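Local structure of SPbeta prophage-derived uncharacterized protein YorR (Bacillus subtilis, 3KB2) at residues V69-K73 / S127-Y132; K97-L101 / Y132-M136. The protein may act as a kinase of the thymidylate kinase type and binds a phosphorylated guanosine diphosphate next to a magnesium ion. All coordinates share one frame; numbering follows the deposited sequence.

The two contacts share helix 122-137 and meet at Tyr132, with their centres about 12 Å apart. Contact 1 joins the helix to the C-terminal part of helix 64-70 and the residues that follow. Contact 2 sets the next turn of the same helix against strand 96-102 of the five-stranded parallel sheet. Along the chain the order is 69-73, 97-101, 127-132 and 132-136, so the segments of the two contacts alternate. The contacts also touch directly, through Val69 CG2 and Val135 CG1, 3.7 Å apart. Helix 122-137 is thereby packed both on a neighbouring helix and on the central sheet, not far from the bound nucleotide and magnesium.

Contact 1 (V69-K73 / S127-Y132); sequences VYAKK and SILELY
Ser127 OG has two partners: it accepts a hydrogen bond from Lys73 NZ at 3.1 Å, and it is also bonded to the backbone oxygen of Asp124, one turn earlier in the helix. The Lys73 chain reaches Ser127 by bending at chi2 (61°) and again at chi4 (59°). On the way its CE passes 3.6 Å from Leu131 CD1, so the aliphatic part of the lysine lies on a leucine while its ammonium end meets a hydroxyl. Asp124 adds a long, weak ion pair to the same ammonium. Lys39 of the second subunit brings a like charge close to it.

Val69 fills the middle of the contact. Its CG2 sits over the centre of the Tyr132 ring, 3.8 Å from the centroid and almost on the ring normal, a CH-pi contact. Its CG1 branch, anti to the backbone N (chi1 169°), lies on the same side of the ring plane but displaced to the rim, with Val69 CG1 3.8 Å from Tyr132 CE1. The same methyl packs on Leu131 CB and Ile128 CG2. Farther out, Tyr70 CE2 comes 3.3 Å from Tyr132 OH. A water lies in the plane of the Tyr70 ring, accepts from Tyr70 OH at 2.6 Å and is also bonded to Tyr132 OH. Ser66 is a further partner of the Tyr132 hydroxyl. The contact thus has an apolar centre between two polar ends, and the ring of Tyr132 is held both over one face and at its hydroxyl.

Contact 2 (K97-L101 / Y132-M136); sequences KVVYL and YREVM
Tyr100 reaches from the strand to the helix, and its atoms meet Met136 first. Tyr100 CB lies 3.8 Å from Met136 CE, the methyl end of this selenomethionine. CG is anti to the backbone N (chi1 171°), and this directs the ring out from the sheet toward the helix. Met136 CG covers one ring face, 3.6 Å from the centroid and 12° off the normal, in a CH-pi contact. Met136 SE is farther off, 5.0 Å from the centroid of the Tyr100 ring and oblique, which makes a Met-aromatic contact. Toward the hydroxyl end, Tyr100 CE1 is 4.0 Å from Tyr132 CB, which approaches obliquely from the same side as Met136. The hydroxyl ends against the helix: Tyr100 OH is 3.2 Å from Arg133 CG, a packing contact. The arginine end turns away from the strand and forms a salt bridge with Glu130 on its own helix.

Met136 is bent at chi2 and chi3. The bends carry its CE back to the strand, where it touches Val98 CG1 at 3.6 Å. Val98 and Met136 both also pack on Thr143 of the adjoining strand 143-147. Strand segment 97-101 and helix segment 132-136 run nearly antiparallel, at 160°, with axes 10.4 Å apart at closest approach. This is the buried layer between helix and sheet of an alpha/beta fold with a central parallel sheet, of strand order 2-3-1-4-5, as in P-loop nucleoside monophosphate kinases.

Contact 1 (V69-K73 / S127-Y132)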
ATOM      1  N   VAL A  69       0.088  -8.813  11.177  1.00 17.97           N
ATOM      2  CA  VAL A  69      -0.723  -7.636  10.848  1.00 15.13           C
ATOM      3  C   VAL A  69      -1.046  -7.572   9.353  1.00 22.45           C
ATOM      4  O   VAL A  69      -2.218  -7.580   8.951  1.00 20.90           O
ATOM      5  CB  VAL A  69       0.027  -6.319  11.262  1.00 15.07           C
ATOM      6  CG1 VAL A  69      -0.671  -5.076  10.695  1.00  3.88           C
ATOM      7  CG2 VAL A  69       0.106  -6.234  12.779  1.00 10.72           C
ATOM      8  N   TYR A  70       0.003  -7.533   8.533  1.00 22.56           N
ATOM      9  CA  TYR A  70      -0.154  -7.429   7.089  1.00 22.39           C
ATOM     10  C   TYR A  70      -0.745  -8.633   6.378  1.00 26.03           C
ATOM     11  O   TYR A  70      -1.159  -8.528   5.221  1.00 23.95           O
ATOM     12  CB  TYR A  70       1.185  -7.033   6.461  1.00 24.51           C
ATOM     13  CG  TYR A  70       1.622  -5.643   6.871  1.00 34.16           C
ATOM     14  CD1 TYR A  70       0.840  -4.530   6.558  1.00 27.97           C
ATOM     15  CD2 TYR A  70       2.789  -5.440   7.613  1.00 28.95           C
ATOM     16  CE1 TYR A  70       1.201  -3.250   6.976  1.00 40.85           C
ATOM     17  CE2 TYR A  70       3.160  -4.159   8.036  1.00 38.17           C
ATOM     18  CZ  TYR A  70       2.359  -3.070   7.715  1.00 34.74           C
ATOM     19  OH  TYR A  70       2.701  -1.807   8.148  1.00 40.19           O
ATOM     20  N   ALA A  71      -0.795  -9.771   7.067  1.00 22.54           N
ATOM     21  CA  ALA A  71      -1.360 -10.978   6.482  1.00 25.14           C
ATOM     22  C   ALA A  71      -2.883 -10.846   6.460  1.00 27.03           C
ATOM     23  O   ALA A  71      -3.572 -11.521   5.694  1.00 18.43           O
ATOM     24  CB  ALA A  71      -0.944 -12.197   7.289  1.00 24.28           C
ATOM     25  N   LYS A  72      -3.402  -9.962   7.302  1.00 24.28           N
ATOM     26  CA  LYS A  72      -4.832  -9.740   7.367  1.00 24.28           C
ATOM     27  C   LYS A  72      -5.245  -8.612   6.420  1.00 26.90           C
ATOM     28  O   LYS A  72      -6.426  -8.265   6.338  1.00 29.49           O
ATOM     29  CB  LYS A  72      -5.244  -9.388   8.798  1.00 26.46           C
ATOM     30  CG  LYS A  72      -4.841 -10.412   9.845  1.00 32.87           C
ATOM     31  CD  LYS A  72      -5.510 -11.752   9.609  1.00 37.62           C
ATOM     32  CE  LYS A  72      -5.066 -12.773  10.647  1.00 45.58           C
ATOM     33  NZ  LYS A  72      -5.565 -14.139  10.327  1.00 46.54           N
ATOM     34  N   LYS A  73      -4.282  -8.043   5.697  1.00 20.19           N
ATOM     35  CA  LYS A  73      -4.583  -6.944   4.772  1.00 25.32           C
ATOM     36  C   LYS A  73      -4.329  -7.228   3.295  1.00 23.47           C
ATOM     37  O   LYS A  73      -4.992  -6.661   2.427  1.00 27.48           O
ATOM     38  CB  LYS A  73      -3.800  -5.689   5.170  1.00 21.62           C
ATOM     39  CG  LYS A  73      -4.623  -4.624   5.881  1.00 26.76           C
ATOM     40  CD  LYS A  73      -5.205  -5.135   7.187  1.00 24.76           C
ATOM     41  CE  LYS A  73      -6.096  -4.087   7.858  1.00 29.05           C
ATOM     42  NZ  LYS A  73      -7.247  -3.660   7.008  1.00 29.77           N
ATOM     43  N   SER A 127      -7.353   0.717  11.174  1.00 24.10           N
ATOM     44  CA  SER A 127      -7.423  -0.730  11.314  1.00 18.96           C
ATOM     45  C   SER A 127      -6.037  -1.344  11.477  1.00 25.69           C
ATOM     46  O   SER A 127      -5.861  -2.341  12.180  1.00 29.76           O
ATOM     47  CB  SER A 127      -8.113  -1.346  10.101  1.00 23.81           C
ATOM     48  OG  SER A 127      -7.320  -1.214   8.941  1.00 24.49           O
ATOM     49  N   ILE A 128      -5.048  -0.751  10.822  1.00 24.11           N
ATOM     50  CA  ILE A 128      -3.689  -1.256  10.916  1.00 24.01           C
ATOM     51  C   ILE A 128      -3.113  -0.968  12.294  1.00 23.16           C
ATOM     52  O   ILE A 128      -2.466  -1.826  12.895  1.00 23.78           O
ATOM     53  CB  ILE A 128      -2.794  -0.627   9.841  1.00 23.31           C
ATOM     54  CG1 ILE A 128      -3.186  -1.172   8.472  1.00 25.14           C
ATOM     55  CG2 ILE A 128      -1.330  -0.945  10.116  1.00 29.81           C
ATOM     56  CD1 ILE A 128      -2.377  -0.589   7.349  1.00 26.23           C
ATOM     57  N   LEU A 129      -3.350   0.246  12.786  1.00 25.02           N
ATOM     58  CA  LEU A 129      -2.868   0.647  14.097  1.00 22.31           C
ATOM     59  C   LEU A 129      -3.471  -0.248  15.168  1.00 24.48           C
ATOM     60  O   LEU A 129      -2.781  -0.669  16.096  1.00 10.52           O
ATOM     61  CB  LEU A 129      -3.238   2.104  14.381  1.00 22.85           C
ATOM     62  CG  LEU A 129      -2.548   3.183  13.545  1.00 25.79           C
ATOM     63  CD1 LEU A 129      -2.981   4.561  14.027  1.00 34.11           C
ATOM     64  CD2 LEU A 129      -1.049   3.046  13.658  1.00 31.32           C
ATOM     65  N   GLU A 130      -4.764  -0.538  15.033  1.00 27.22           N
ATOM     66  CA  GLU A 130      -5.472  -1.382  15.991  1.00 26.77           C
ATOM     67  C   GLU A 130      -4.958  -2.805  15.971  1.00 19.76           C
ATOM     68  O   GLU A 130      -4.835  -3.426  17.019  1.00 22.58           O
ATOM     69  CB  GLU A 130      -6.970  -1.393  15.694  1.00 31.34           C
ATOM     70  CG  GLU A 130      -7.823  -0.675  16.730  1.00 48.93           C
ATOM     71  CD  GLU A 130      -7.571  -1.165  18.148  1.00 52.65           C
ATOM     72  OE1 GLU A 130      -7.600  -2.399  18.375  1.00 42.69           O
ATOM     73  OE2 GLU A 130      -7.355  -0.308  19.037  1.00 51.71           O
ATOM     74  N   LEU A 131      -4.680  -3.323  14.777  1.00 21.84           N
ATOM     75  CA  LEU A 131      -4.161  -4.684  14.628  1.00 19.16           C
ATOM     76  C   LEU A 131      -2.842  -4.811  15.379  1.00 22.33           C
ATOM     77  O   LEU A 131      -2.620  -5.793  16.084  1.00 23.00           O
ATOM     78  CB  LEU A 131      -3.949  -5.015  13.145  1.00 24.56           C
ATOM     79  CG  LEU A 131      -5.118  -5.673  12.406  1.00 21.63           C
ATOM     80  CD1 LEU A 131      -4.892  -5.681  10.899  1.00 26.74           C
ATOM     81  CD2 LEU A 131      -5.257  -7.090  12.926  1.00 29.95           C
ATOM     82  N   TYR A 132      -1.979  -3.807  15.229  1.00 22.11           N
ATOM     83  CA  TYR A 132      -0.689  -3.799  15.901  1.00 16.48           C
ATOM     84  C   TYR A 132      -0.881  -3.840  17.412  1.00 24.46           C
ATOM     85  O   TYR A 132      -0.243  -4.630  18.102  1.00 32.04           O
ATOM     86  CB  TYR A 132       0.130  -2.560  15.513  1.00 14.92           C
ATOM     87  CG  TYR A 132       1.106  -2.792  14.368  1.00 17.44           C
ATOM     88  CD1 TYR A 132       0.875  -2.264  13.092  1.00 15.75           C
ATOM     89  CD2 TYR A 132       2.245  -3.564  14.556  1.00 15.25           C
ATOM     90  CE1 TYR A 132       1.767  -2.514  12.032  1.00 18.38           C
ATOM     91  CE2 TYR A 132       3.135  -3.816  13.511  1.00 13.70           C
ATOM     92  CZ  TYR A 132       2.896  -3.297  12.263  1.00 13.95           C
ATOM     93  OH  TYR A 132       3.785  -3.575  11.256  1.00 16.48           O
TER
HETATM   94  O   HOH W   1       5.028  -1.419   9.339  1.00 21.90           O

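Contact 2 (K97-L101 / Y132-M136)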
ATOM      1  N   LYS A  97      14.632  -8.698  22.667  1.00 23.31           N
ATOM      2  CA  LYS A  97      14.110  -7.468  23.245  1.00 19.51           C
ATOM      3  C   LYS A  97      13.131  -7.008  22.175  1.00 21.65           C
ATOM      4  O   LYS A  97      13.544  -6.575  21.092  1.00 18.54           O
ATOM      5  CB  LYS A  97      15.221  -6.429  23.429  1.00 28.02           C
ATOM      6  CG  LYS A  97      15.685  -6.238  24.871  1.00 27.57           C
ATOM      7  CD  LYS A  97      16.180  -7.541  25.490  1.00 38.46           C
ATOM      8  CE  LYS A  97      16.844  -7.306  26.846  1.00 39.99           C
ATOM      9  NZ  LYS A  97      15.928  -6.686  27.842  1.00 31.56           N
ATOM     10  N   VAL A  98      11.840  -7.139  22.466  1.00 16.82           N
ATOM     11  CA  VAL A  98      10.799  -6.764  21.518  1.00 19.15           C
ATOM     12  C   VAL A  98      10.334  -5.334  21.712  1.00 15.71           C
ATOM     13  O   VAL A  98       9.749  -4.999  22.738  1.00 16.62           O
ATOM     14  CB  VAL A  98       9.573  -7.687  21.629  1.00 16.50           C
ATOM     15  CG1 VAL A  98       8.558  -7.313  20.561  1.00 18.16           C
ATOM     16  CG2 VAL A  98      10.002  -9.128  21.468  1.00 16.48           C
ATOM     17  N   VAL A  99      10.589  -4.493  20.719  1.00 14.36           N
ATOM     18  CA  VAL A  99      10.193  -3.098  20.809  1.00 11.41           C
ATOM     19  C   VAL A  99       8.988  -2.785  19.939  1.00 14.62           C
ATOM     20  O   VAL A  99       8.929  -3.180  18.776  1.00 21.33           O
ATOM     21  CB  VAL A  99      11.353  -2.184  20.403  1.00 11.17           C
ATOM     22  CG1 VAL A  99      10.950  -0.730  20.549  1.00 10.19           C
ATOM     23  CG2 VAL A  99      12.545  -2.493  21.245  1.00 12.63           C
ATOM     24  N   TYR A 100       8.019  -2.085  20.515  1.00 15.92           N
ATOM     25  CA  TYR A 100       6.809  -1.704  19.799  1.00 17.01           C
ATOM     26  C   TYR A 100       6.766  -0.179  19.746  1.00 12.79           C
ATOM     27  O   TYR A 100       6.564   0.482  20.763  1.00 16.08           O
ATOM     28  CB  TYR A 100       5.567  -2.262  20.526  1.00 20.66           C
ATOM     29  CG  TYR A 100       4.221  -1.759  20.020  1.00 19.71           C
ATOM     30  CD1 TYR A 100       4.002  -1.518  18.658  1.00 24.39           C
ATOM     31  CD2 TYR A 100       3.158  -1.534  20.902  1.00 21.83           C
ATOM     32  CE1 TYR A 100       2.762  -1.058  18.191  1.00 15.17           C
ATOM     33  CE2 TYR A 100       1.912  -1.077  20.436  1.00 16.54           C
ATOM     34  CZ  TYR A 100       1.725  -0.840  19.083  1.00 19.85           C
ATOM     35  OH  TYR A 100       0.510  -0.375  18.614  1.00 21.00           O
ATOM     36  N   LEU A 101       6.982   0.376  18.565  1.00  6.69           N
ATOM     37  CA  LEU A 101       6.949   1.811  18.425  1.00  5.52           C
ATOM     38  C   LEU A 101       5.632   2.206  17.786  1.00 13.10           C
ATOM     39  O   LEU A 101       5.276   1.700  16.720  1.00 16.40           O
ATOM     40  CB  LEU A 101       8.116   2.286  17.566  1.00  8.79           C
ATOM     41  CG  LEU A 101       9.518   1.943  18.078  1.00 11.99           C
ATOM     42  CD1 LEU A 101      10.561   2.629  17.201  1.00  9.81           C
ATOM     43  CD2 LEU A 101       9.673   2.406  19.519  1.00 12.34           C
ATOM     44  N   TYR A 132      -1.979  -3.807  15.229  1.00 22.11           N
ATOM     45  CA  TYR A 132      -0.689  -3.799  15.901  1.00 16.48           C
ATOM     46  C   TYR A 132      -0.881  -3.840  17.412  1.00 24.46           C
ATOM     47  O   TYR A 132      -0.243  -4.630  18.102  1.00 32.04           O
ATOM     48  CB  TYR A 132       0.130  -2.560  15.513  1.00 14.92           C
ATOM     49  CG  TYR A 132       1.106  -2.792  14.368  1.00 17.44           C
ATOM     50  CD1 TYR A 132       0.875  -2.264  13.092  1.00 15.75           C
ATOM     51  CD2 TYR A 132       2.245  -3.564  14.556  1.00 15.25           C
ATOM     52  CE1 TYR A 132       1.767  -2.514  12.032  1.00 18.38           C
ATOM     53  CE2 TYR A 132       3.135  -3.816  13.511  1.00 13.70           C
ATOM     54  CZ  TYR A 132       2.896  -3.297  12.263  1.00 13.95           C
ATOM     55  OH  TYR A 132       3.785  -3.575  11.256  1.00 16.48           O
ATOM     56  N   ARG A 133      -1.756  -2.999  17.943  1.00 29.45           N
ATOM     57  CA  ARG A 133      -1.964  -3.024  19.382  1.00 37.59           C
ATOM     58  C   ARG A 133      -2.381  -4.407  19.833  1.00 30.26           C
ATOM     59  O   ARG A 133      -1.817  -4.948  20.777  1.00 37.81           O
ATOM     60  CB  ARG A 133      -3.017  -1.999  19.804  1.00 33.14           C
ATOM     61  CG  ARG A 133      -2.523  -0.581  19.683  1.00 48.05           C
ATOM     62  CD  ARG A 133      -3.110   0.295  20.761  1.00 60.34           C
ATOM     63  NE  ARG A 133      -4.562   0.389  20.663  1.00 66.83           N
ATOM     64  CZ  ARG A 133      -5.310   1.153  21.455  1.00 72.96           C
ATOM     65  NH1 ARG A 133      -4.741   1.886  22.407  1.00 70.42           N
ATOM     66  NH2 ARG A 133      -6.628   1.191  21.293  1.00 69.65           N
ATOM     67  N   GLU A 134      -3.354  -4.979  19.134  1.00 31.00           N
ATOM     68  CA  GLU A 134      -3.871  -6.301  19.468  1.00 36.73           C
ATOM     69  C   GLU A 134      -2.825  -7.405  19.346  1.00 33.60           C
ATOM     70  O   GLU A 134      -2.707  -8.257  20.230  1.00 34.88           O
ATOM     71  CB  GLU A 134      -5.075  -6.624  18.580  1.00 45.90           C
ATOM     72  CG  GLU A 134      -5.988  -7.718  19.119  1.00 58.22           C
ATOM     73  CD  GLU A 134      -7.225  -7.929  18.251  1.00 64.33           C
ATOM     74  OE1 GLU A 134      -8.171  -8.602  18.716  1.00 68.24           O
ATOM     75  OE2 GLU A 134      -7.248  -7.426  17.104  1.00 64.75           O
ATOM     76  N   VAL A 135      -2.064  -7.396  18.257  1.00 33.54           N
ATOM     77  CA  VAL A 135      -1.039  -8.414  18.069  1.00 29.63           C
ATOM     78  C   VAL A 135       0.087  -8.247  19.090  1.00 28.05           C
ATOM     79  O   VAL A 135       0.655  -9.237  19.551  1.00 25.63           O
ATOM     80  CB  VAL A 135      -0.445  -8.380  16.634  1.00 30.06           C
ATOM     81  CG1 VAL A 135       0.200  -7.036  16.362  1.00 33.63           C
ATOM     82  CG2 VAL A 135       0.591  -9.491  16.474  1.00 27.67           C
HETATM   83  N   MSE A 136       0.408  -7.004  19.452  1.00 20.48           N
HETATM   84  CA  MSE A 136       1.464  -6.768  20.438  1.00 24.39           C
HETATM   85  C   MSE A 136       1.012  -7.149  21.845  1.00 21.48           C
HETATM   86  O   MSE A 136       1.782  -7.705  22.619  1.00 24.65           O
HETATM   87  CB  MSE A 136       1.926  -5.302  20.435  1.00 29.01           C
HETATM   88  CG  MSE A 136       2.632  -4.851  19.160  1.00 32.41           C
HETATM   89 SE   MSE A 136       3.971  -6.086  18.471  1.00 47.12          SE
HETATM   90  CE  MSE A 136       5.319  -5.943  19.852  1.00 19.02           C
TER